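Local coordinates for ParM protein (Staphylococcus aureus, PDB 3JS6) that is an actin-like plasmid segregation protein that forms dynamic filaments and probably uses them to move plasmid DNA apart before cell division, at residues A8-N13 and R328-L333; G18-E23 and G101-E106; K24-S29 and S322-V327; V188-S193 and I295-G300. One frame throughout, in Å; residues are numbered along the deposited sequence.

Overall arrangement
Interactions 1, 2 and 3 gather round one mixed sheet in the N-terminal half of the actin-like fold, on consecutive strands 4-11, 15-20 and 23-33. Helix 90-104 packs on this sheet in interaction 2, while helix 325-342 and the residues leading into it, near the end of the chain, serve interactions 1 and 3, whose centres are about 8 Å apart. The salt bridge Lys19-Glu331 ties interaction 2 to interaction 1. Interaction 4 belongs to the second, five-stranded sheet, its centre about 25 Å from that of interaction 2. Its segments fall between the early strands and the last helix, so the chain builds the second half before returning to the first, as in actin relatives.

Interaction 1: residues A8-N13 and R328-L333; sequences ALDFGN and RGYEKL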
# COMPACT_ATOMS: atom_id res chain seq x y z
N ALA A 8 10.05 3.50 3.41
CA ALA A 8 8.75 2.98 3.81
C ALA A 8 8.17 2.39 2.53
O ALA A 8 8.14 3.05 1.49
CB ALA A 8 7.87 4.08 4.33
N LEU A 9 7.73 1.14 2.62
CA LEU A 9 7.20 0.42 1.46
C LEU A 9 5.90 -0.27 1.79
O LEU A 9 5.73 -0.76 2.90
CB LEU A 9 8.20 -0.64 1.00
CG LEU A 9 9.42 -0.11 0.24
CD1 LEU A 9 10.51 -1.20 0.12
CD2 LEU A 9 8.95 0.35 -1.17
N ASP A 10 5.00 -0.32 0.81
CA ASP A 10 3.70 -0.96 1.02
C ASP A 10 3.42 -1.78 -0.23
O ASP A 10 3.08 -1.22 -1.28
CB ASP A 10 2.65 0.14 1.15
CG ASP A 10 1.23 -0.40 1.38
OD1 ASP A 10 1.04 -1.64 1.45
OD2 ASP A 10 0.31 0.43 1.50
N PHE A 11 3.60 -3.10 -0.13
CA PHE A 11 3.38 -3.98 -1.27
C PHE A 11 1.94 -4.47 -1.24
O PHE A 11 1.66 -5.59 -0.81
CB PHE A 11 4.35 -5.16 -1.23
CG PHE A 11 5.79 -4.74 -1.31
CD1 PHE A 11 6.55 -4.54 -0.15
CD2 PHE A 11 6.39 -4.50 -2.55
CE1 PHE A 11 7.88 -4.11 -0.23
CE2 PHE A 11 7.73 -4.07 -2.64
CZ PHE A 11 8.47 -3.87 -1.47
N GLY A 12 1.03 -3.63 -1.69
CA GLY A 12 -0.38 -3.98 -1.64
C GLY A 12 -1.01 -4.66 -2.82
O GLY A 12 -0.34 -5.13 -3.76
N ASN A 13 -2.33 -4.73 -2.73
CA ASN A 13 -3.21 -5.31 -3.73
C ASN A 13 -2.57 -5.32 -5.11
O ASN A 13 -1.83 -6.24 -5.47
CB ASN A 13 -4.51 -4.50 -3.76
CG ASN A 13 -4.31 -3.05 -3.30
OD1 ASN A 13 -3.36 -2.37 -3.71
ND2 ASN A 13 -5.21 -2.57 -2.43
N ARG A 328 3.04 6.31 5.18
CA ARG A 328 3.32 7.39 6.12
C ARG A 328 3.34 6.81 7.52
O ARG A 328 4.09 7.29 8.36
CB ARG A 328 2.26 8.52 6.06
CG ARG A 328 2.26 9.35 4.73
CD ARG A 328 1.35 10.59 4.83
NE ARG A 328 -0.06 10.26 5.04
CZ ARG A 328 -0.99 10.08 4.10
NH1 ARG A 328 -0.71 10.21 2.82
NH2 ARG A 328 -2.21 9.75 4.48
N GLY A 329 2.53 5.79 7.78
CA GLY A 329 2.53 5.19 9.11
C GLY A 329 3.79 4.37 9.33
O GLY A 329 4.41 4.46 10.40
N TYR A 330 4.17 3.57 8.34
CA TYR A 330 5.37 2.74 8.46
C TYR A 330 6.60 3.64 8.61
O TYR A 330 7.53 3.32 9.34
CB TYR A 330 5.59 1.86 7.21
CG TYR A 330 4.45 0.93 6.85
CD1 TYR A 330 4.30 0.48 5.54
CD2 TYR A 330 3.54 0.48 7.82
CE1 TYR A 330 3.28 -0.40 5.17
CE2 TYR A 330 2.51 -0.41 7.47
CZ TYR A 330 2.39 -0.84 6.14
OH TYR A 330 1.40 -1.73 5.77
N GLU A 331 6.60 4.77 7.90
CA GLU A 331 7.75 5.69 7.97
C GLU A 331 8.03 6.16 9.40
O GLU A 331 9.18 6.25 9.82
CB GLU A 331 7.53 6.89 7.07
CG GLU A 331 8.64 7.91 7.12
CD GLU A 331 8.44 9.01 6.08
OE1 GLU A 331 7.36 9.65 6.10
OE2 GLU A 331 9.36 9.23 5.26
N LYS A 332 6.97 6.43 10.16
CA LYS A 332 7.15 6.85 11.56
C LYS A 332 7.86 5.77 12.39
O LYS A 332 8.74 6.07 13.19
CB LYS A 332 5.79 7.23 12.16
CG LYS A 332 5.20 8.48 11.50
CD LYS A 332 3.74 8.68 11.89
CE LYS A 332 3.15 9.89 11.19
NZ LYS A 332 1.75 10.14 11.65
N LEU A 333 7.49 4.51 12.18
CA LEU A 333 8.13 3.41 12.90
C LEU A 333 9.57 3.27 12.41
O LEU A 333 10.47 2.90 13.16
CB LEU A 333 7.37 2.09 12.64
CG LEU A 333 5.94 1.97 13.20
CD1 LEU A 333 5.34 0.63 12.83
CD2 LEU A 333 5.99 2.12 14.74
O HOH W 1 1.70 -3.02 3.45
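The ring edge of Tyr330 meets a backbone oxygen of strand 8-11: Leu9 O stands 3.2 Å from Tyr330 CD1, near the ring plane, so that the aromatic hydrogens face the carbonyl. The same oxygen is hydrogen-bonded to Thr118 OG1. With CG anti to its carbonyl carbon (chi1 -57°), Tyr330 sends its phenol away from the helix and along the strand, and CE1 comes obliquely to Asp10 CB at 4.1 Å. Its hydroxyl reaches the aspartate through one water, 2.7 Å from Tyr330 OH and 2.5 Å from Asp10 OD1, to which the water donates. The bridge links the far end of the ring to the carboxylate, while Val160 and Gln162 also pack on the tyrosine.

At the other end of the contact Ala8 turns its methyl to the helix, with CB 3.9 Å from Glu331 CB. This small side chain fits a close crossing: the axes of the short segments approach to 7.2 Å and run at 138°. Glu331 stretches past Ala8, and its carboxylate forms a salt bridge with Lys19 on the adjoining strand. Past the tyrosine, the strand runs on into Asp10-Phe11-Gly12. Such a sequence at the end of the first strand is consistent with the phosphate 1 motif of the actin-like ATPase fold, here without nucleotide, with the C-terminal helix packed across the strand that carries it.

Interaction 2: residues G18-E23 and G101-E106; sequences GKINDE and GLLARE
Ile20 places CG1 anti to its backbone N (chi1 -179°), which turns CG2 toward the helix, while Leu103, with CG beside its own N (chi1 -64°), sends its two methyls toward the strand. The contact packs the hairpin of strands 15-20 and 23-33, closed by a type II' turn from Ile20 to Glu23, against the end of helix 90-104 in the first half of the actin-like fold. The two side chains slide past each other in opposite directions: Ile20 CG2 lies 3.8 Å from Leu103 CD2 and 3.7 Å from Leu103 O. Beyond it, CD2 of Leu103 rests on the strand backbone, 3.7 Å from Lys19 N, where Gly18 brings no side chain between them. Leu103 also packs on Met7, Leu9 and Phe25, so this leucine faces three adjacent strands.

Toward the surface the packing turns from apolar to mixed. Ile20 CG2 meets Glu106 CB at 3.8 Å, and the bent chains of Glu23 and Glu106 cross at about a right angle, with Glu106 OE1 3.2 Å from Glu23 CG. Their carboxylate planes are 36° apart, and the like charges probably disfavour a closer approach: Glu23 OE2 and Glu106 OE1 are 4.5 Å apart. On the strand's other side Lys19 NZ donates a hydrogen bond to Asn21 O, the backbone carbonyl of the turn, and forms a salt bridge with Glu331. A water finally spans the segments, accepting from Asn21 ND2 at 2.8 Å and donating to Glu106 O at 3.2 Å.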
# COMPACT_ATOMS: atom_id res chain seq x y z
N GLY A 18 5.79 3.62 -2.24
CA GLY A 18 7.08 3.79 -1.62
C GLY A 18 7.35 5.23 -1.23
O GLY A 18 6.87 6.17 -1.86
N LYS A 19 8.12 5.44 -0.17
CA LYS A 19 8.44 6.81 0.22
C LYS A 19 9.80 6.86 0.89
O LYS A 19 10.15 5.98 1.68
CB LYS A 19 7.35 7.35 1.17
CG LYS A 19 7.51 8.80 1.60
CD LYS A 19 6.33 9.27 2.45
CE LYS A 19 6.43 10.78 2.74
NZ LYS A 19 7.48 11.09 3.75
N ILE A 20 10.59 7.86 0.54
CA ILE A 20 11.89 8.07 1.16
C ILE A 20 12.04 9.58 1.21
O ILE A 20 11.88 10.26 0.20
CB ILE A 20 13.07 7.38 0.39
CG1 ILE A 20 14.39 7.64 1.14
CG2 ILE A 20 13.14 7.85 -1.06
CD1 ILE A 20 15.55 6.74 0.72
N ASN A 21 12.33 10.12 2.40
CA ASN A 21 12.44 11.55 2.57
C ASN A 21 11.14 12.18 2.02
O ASN A 21 10.05 11.75 2.39
CB ASN A 21 13.70 12.07 1.88
CG ASN A 21 14.98 11.44 2.45
OD1 ASN A 21 15.09 11.20 3.65
ND2 ASN A 21 15.95 11.18 1.59
N ASP A 22 11.25 13.15 1.12
CA ASP A 22 10.05 13.78 0.57
C ASP A 22 9.65 13.21 -0.78
O ASP A 22 8.80 13.76 -1.47
CB ASP A 22 10.27 15.29 0.44
CG ASP A 22 10.56 15.94 1.79
OD1 ASP A 22 9.77 15.73 2.73
OD2 ASP A 22 11.58 16.65 1.90
N GLU A 23 10.27 12.10 -1.15
CA GLU A 23 10.02 11.45 -2.44
C GLU A 23 9.07 10.27 -2.29
O GLU A 23 9.16 9.51 -1.32
CB GLU A 23 11.36 10.97 -3.01
CG GLU A 23 12.02 11.83 -4.08
CD GLU A 23 11.82 13.33 -3.93
OE1 GLU A 23 12.41 13.96 -3.02
OE2 GLU A 23 11.05 13.89 -4.75
N GLY A 101 15.24 -0.34 -5.09
CA GLY A 101 16.10 0.41 -5.99
C GLY A 101 15.58 1.79 -6.35
O GLY A 101 16.36 2.75 -6.43
N LEU A 102 14.27 1.91 -6.58
CA LEU A 102 13.67 3.21 -6.93
C LEU A 102 13.85 4.20 -5.79
O LEU A 102 14.10 5.38 -6.02
CB LEU A 102 12.16 3.09 -7.20
CG LEU A 102 11.62 2.99 -8.63
CD1 LEU A 102 10.08 3.14 -8.54
CD2 LEU A 102 12.22 4.08 -9.55
N LEU A 103 13.69 3.73 -4.56
CA LEU A 103 13.88 4.61 -3.42
C LEU A 103 15.37 4.96 -3.29
O LEU A 103 15.71 6.13 -3.02
CB LEU A 103 13.35 3.99 -2.14
CG LEU A 103 11.82 3.73 -2.09
CD1 LEU A 103 11.42 3.25 -0.68
CD2 LEU A 103 11.03 5.00 -2.44
N ALA A 104 16.26 3.99 -3.52
CA ALA A 104 17.70 4.23 -3.42
C ALA A 104 18.15 5.28 -4.43
O ALA A 104 19.03 6.10 -4.13
CB ALA A 104 18.50 2.90 -3.64
N ARG A 105 17.54 5.28 -5.60
CA ARG A 105 17.91 6.24 -6.63
C ARG A 105 17.63 7.68 -6.18
O ARG A 105 18.19 8.62 -6.73
CB ARG A 105 17.16 5.94 -7.93
CG ARG A 105 17.77 6.63 -9.16
CD ARG A 105 16.86 7.74 -9.66
NE ARG A 105 15.55 7.21 -10.05
CZ ARG A 105 15.29 6.63 -11.22
NH1 ARG A 105 14.07 6.18 -11.48
NH2 ARG A 105 16.24 6.53 -12.14
N GLU A 106 16.75 7.85 -5.20
CA GLU A 106 16.44 9.20 -4.71
C GLU A 106 17.49 9.72 -3.73
O GLU A 106 17.38 10.84 -3.25
CB GLU A 106 15.05 9.22 -4.06
CG GLU A 106 13.90 8.96 -5.05
CD GLU A 106 13.92 9.92 -6.24
OE1 GLU A 106 14.36 11.09 -6.08
OE2 GLU A 106 13.49 9.52 -7.33
O HOH W 2 15.11 11.42 -1.02

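Interaction 3: residues K24-S29 and S322-V327; sequences KFVIPS and SQFSNV
Phe324 offers one ring face to Lys24 and part of its edge to the backbone of Phe25. Lys24 CD sits over the ring centre, 3.9 Å from the centroid and almost exactly on the normal, in a CH-pi contact. At the edge, near the ring plane, Phe25 O lies 3.3 Å from Phe324 CE2. The contact joins strand 23-33 of the first actin-like sheet to the residues that lead into the C-terminal helix 325-342, which closes over that sheet from the other end of the chain.

Lys24 reaches this place because its CG lies between the backbone N and the carbonyl carbon (chi1 57°), after which the chain runs out extended across the phenyl group. Its ammonium ends past the ring centre: NZ is 4.3 Å from the centroid and 34° off the normal, an off-centre cation-pi contact. A long, weak ion pair with Asp321 OD2 may share that charge. Thus the lysine's methylenes take the middle of the face and its charged end lies beyond the rim, nearest CD1.

Further along the strand, the side chains of Val26 and Phe324 cross at about a right angle, with Val26 CB 3.7 Å from Phe324 CZ. Three residues on, in the first turn of the helix, Val327 touches Ala8, Asp10 and Lys19 on the neighbouring strands. The backbone bends into the helix where Ser325 N donates to Ser322 O at 3.2 Å.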
# COMPACT_ATOMS: atom_id res chain seq x y z
N LYS A 24 8.16 10.09 -3.23
CA LYS A 24 7.27 8.94 -3.11
C LYS A 24 6.84 8.44 -4.47
O LYS A 24 7.02 9.12 -5.45
CB LYS A 24 6.06 9.28 -2.23
CG LYS A 24 5.23 10.47 -2.66
CD LYS A 24 4.16 10.78 -1.61
CE LYS A 24 3.17 11.83 -2.09
NZ LYS A 24 2.02 11.99 -1.15
N PHE A 25 6.33 7.20 -4.53
CA PHE A 25 5.85 6.64 -5.78
C PHE A 25 4.72 5.65 -5.55
O PHE A 25 4.59 5.11 -4.46
CB PHE A 25 7.00 5.94 -6.56
CG PHE A 25 7.43 4.61 -5.99
CD1 PHE A 25 6.66 3.46 -6.16
CD2 PHE A 25 8.63 4.51 -5.27
CE1 PHE A 25 7.05 2.23 -5.63
CE2 PHE A 25 9.04 3.30 -4.73
CZ PHE A 25 8.25 2.15 -4.91
N VAL A 26 3.88 5.46 -6.57
CA VAL A 26 2.80 4.48 -6.52
C VAL A 26 2.76 3.95 -7.96
O VAL A 26 2.58 4.69 -8.90
CB VAL A 26 1.45 5.10 -6.05
CG1 VAL A 26 1.09 6.35 -6.86
CG2 VAL A 26 0.35 4.01 -6.11
N ILE A 27 3.03 2.65 -8.10
CA ILE A 27 3.16 1.97 -9.39
C ILE A 27 2.47 0.63 -9.30
O ILE A 27 2.51 -0.02 -8.24
CB ILE A 27 4.68 1.75 -9.67
CG1 ILE A 27 5.38 3.12 -9.74
CG2 ILE A 27 4.91 0.92 -10.95
CD1 ILE A 27 6.91 3.06 -9.64
N PRO A 28 1.82 0.19 -10.40
CA PRO A 28 1.14 -1.10 -10.41
C PRO A 28 2.11 -2.22 -10.08
O PRO A 28 3.27 -2.18 -10.48
CB PRO A 28 0.63 -1.21 -11.85
CG PRO A 28 0.34 0.22 -12.21
CD PRO A 28 1.56 0.94 -11.65
N SER A 29 1.64 -3.23 -9.36
CA SER A 29 2.47 -4.36 -8.97
C SER A 29 2.66 -5.29 -10.18
O SER A 29 2.11 -6.38 -10.22
CB SER A 29 1.79 -5.08 -7.80
OG SER A 29 2.50 -6.25 -7.44
N SER A 322 -5.11 8.91 0.74
CA SER A 322 -5.29 7.63 1.41
C SER A 322 -4.37 6.53 0.86
O SER A 322 -4.02 5.60 1.58
CB SER A 322 -6.75 7.16 1.30
OG SER A 322 -7.64 8.03 1.97
N GLN A 323 -3.97 6.64 -0.40
CA GLN A 323 -3.10 5.62 -0.97
C GLN A 323 -1.76 5.56 -0.23
O GLN A 323 -1.16 4.49 -0.11
CB GLN A 323 -2.85 5.90 -2.46
CG GLN A 323 -2.31 7.30 -2.73
CD GLN A 323 -2.39 7.73 -4.20
OE1 GLN A 323 -2.16 8.90 -4.52
NE2 GLN A 323 -2.70 6.78 -5.08
N PHE A 324 -1.30 6.69 0.29
CA PHE A 324 -0.03 6.71 1.02
C PHE A 324 -0.12 6.60 2.56
O PHE A 324 0.91 6.66 3.27
CB PHE A 324 0.74 7.96 0.61
CG PHE A 324 1.22 7.93 -0.83
CD1 PHE A 324 0.56 8.68 -1.81
CD2 PHE A 324 2.28 7.12 -1.20
CE1 PHE A 324 0.98 8.61 -3.16
CE2 PHE A 324 2.71 7.05 -2.54
CZ PHE A 324 2.05 7.80 -3.52
N SER A 325 -1.32 6.42 3.09
CA SER A 325 -1.52 6.30 4.54
C SER A 325 -0.66 5.23 5.20
O SER A 325 -0.03 5.50 6.22
CB SER A 325 -2.99 6.02 4.89
OG SER A 325 -3.72 7.22 5.04
N ASN A 326 -0.66 4.02 4.64
CA ASN A 326 0.15 2.94 5.21
C ASN A 326 1.62 3.34 5.25
O ASN A 326 2.28 3.24 6.29
CB ASN A 326 0.01 1.65 4.38
CG ASN A 326 -1.27 0.85 4.71
OD1 ASN A 326 -1.72 0.01 3.93
ND2 ASN A 326 -1.83 1.10 5.88
N VAL A 327 2.15 3.80 4.11
CA VAL A 327 3.55 4.19 4.05
C VAL A 327 3.90 5.31 5.03
O VAL A 327 4.97 5.28 5.63
CB VAL A 327 3.92 4.58 2.60
CG1 VAL A 327 5.17 5.40 2.58
CG2 VAL A 327 4.13 3.31 1.79

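Interaction 4: residues V188-S193 and I295-G300; sequences VLDFGS and IVTGGG
Leu189 bonds to both sides of Val296: Leu189 N donates to Ile295 O at 2.7 Å, and Thr297 N to Leu189 O at 2.8 Å. The strands are parallel, and the axes of the two short segments lie 18° apart. Phe191 N then meets Thr297 O at 2.9 Å. Beyond the last bridge, the glycine turn brings Gly300 N to donate to Phe191 O at 3.0 Å. Side chains follow the backbone: Thr297 CG2 lies 3.7 Å from Asp190 CB, and Val296 CG1 comes in plane at the ring edge of Phe191, 3.7 Å from CE1.

The segments Asp190-Phe191-Gly192-Ser193 and Thr297-Gly298-Gly299-Gly300 match the phosphate 2 and adenosine motifs of actin-like ATPases, and probably border the nucleotide cleft, without nucleotide in this apo form. Asp190, CG anti to N (chi1 -175°), brings OD2 to 3.3 Å from Gly298 CA, so the carboxylate lies close against the glycine backbone.

Farther out, His304 meets the Phe191 ring edge-to-face. Helix 162-169 backs Val188 and Ile295 on one sheet face; on the other, helix 301-311 packs on Leu189 and Val296, and helix 263-284 on Leu189 and Phe191.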
# COMPACT_ATOMS: atom_id res chain seq x y z
N VAL A 188 -10.49 0.46 11.41
CA VAL A 188 -10.01 0.90 10.11
C VAL A 188 -11.01 0.28 9.14
O VAL A 188 -11.12 -0.94 9.08
CB VAL A 188 -8.62 0.35 9.79
CG1 VAL A 188 -8.22 0.78 8.34
CG2 VAL A 188 -7.62 0.87 10.81
N LEU A 189 -11.72 1.15 8.41
CA LEU A 189 -12.73 0.76 7.42
C LEU A 189 -12.12 0.99 6.04
O LEU A 189 -12.06 2.12 5.53
CB LEU A 189 -14.00 1.63 7.63
CG LEU A 189 -15.06 1.60 6.53
CD1 LEU A 189 -15.53 0.16 6.33
CD2 LEU A 189 -16.24 2.51 6.90
N ASP A 190 -11.66 -0.10 5.42
CA ASP A 190 -10.96 -0.04 4.14
C ASP A 190 -11.81 -0.46 2.91
O ASP A 190 -12.07 -1.65 2.71
CB ASP A 190 -9.72 -0.95 4.29
CG ASP A 190 -8.80 -0.92 3.09
OD1 ASP A 190 -7.67 -1.42 3.26
OD2 ASP A 190 -9.17 -0.42 2.00
N PHE A 191 -12.22 0.51 2.10
CA PHE A 191 -13.01 0.25 0.89
C PHE A 191 -12.07 -0.11 -0.25
O PHE A 191 -11.52 0.78 -0.92
CB PHE A 191 -13.85 1.48 0.51
CG PHE A 191 -14.97 1.76 1.46
CD1 PHE A 191 -14.85 2.75 2.43
CD2 PHE A 191 -16.15 1.02 1.39
CE1 PHE A 191 -15.88 3.01 3.31
CE2 PHE A 191 -17.20 1.27 2.28
CZ PHE A 191 -17.07 2.26 3.24
N GLY A 192 -11.85 -1.40 -0.46
CA GLY A 192 -10.95 -1.84 -1.51
C GLY A 192 -11.70 -2.09 -2.81
O GLY A 192 -12.91 -1.93 -2.87
N SER A 193 -10.97 -2.47 -3.86
CA SER A 193 -11.59 -2.74 -5.14
C SER A 193 -12.51 -3.97 -5.12
O SER A 193 -13.60 -3.95 -5.69
CB SER A 193 -10.51 -2.94 -6.19
OG SER A 193 -9.58 -3.91 -5.75
N ILE A 295 -11.35 5.08 10.91
CA ILE A 295 -10.57 5.69 9.85
C ILE A 295 -11.08 5.06 8.56
O ILE A 295 -11.15 3.83 8.44
CB ILE A 295 -9.05 5.38 10.04
CG1 ILE A 295 -8.49 6.18 11.22
CG2 ILE A 295 -8.27 5.79 8.84
CD1 ILE A 295 -8.67 5.58 12.54
N VAL A 296 -11.47 5.91 7.62
CA VAL A 296 -12.01 5.45 6.35
C VAL A 296 -10.87 5.52 5.38
O VAL A 296 -10.34 6.60 5.15
CB VAL A 296 -13.15 6.37 5.89
CG1 VAL A 296 -13.80 5.84 4.62
CG2 VAL A 296 -14.16 6.49 7.03
N THR A 297 -10.49 4.38 4.80
CA THR A 297 -9.36 4.36 3.87
C THR A 297 -9.68 3.50 2.62
O THR A 297 -10.81 3.02 2.47
CB THR A 297 -8.09 3.84 4.61
OG1 THR A 297 -6.93 4.11 3.84
CG2 THR A 297 -8.19 2.35 4.90
N GLY A 298 -8.71 3.31 1.74
CA GLY A 298 -8.95 2.51 0.54
C GLY A 298 -9.36 3.37 -0.64
O GLY A 298 -9.72 4.54 -0.48
N GLY A 299 -9.31 2.79 -1.85
CA GLY A 299 -9.67 3.54 -3.04
C GLY A 299 -11.08 4.10 -2.97
O GLY A 299 -11.41 5.10 -3.61
N GLY A 300 -11.93 3.45 -2.19
CA GLY A 300 -13.30 3.92 -2.08
C GLY A 300 -13.54 4.98 -1.02
O GLY A 300 -14.63 5.55 -0.96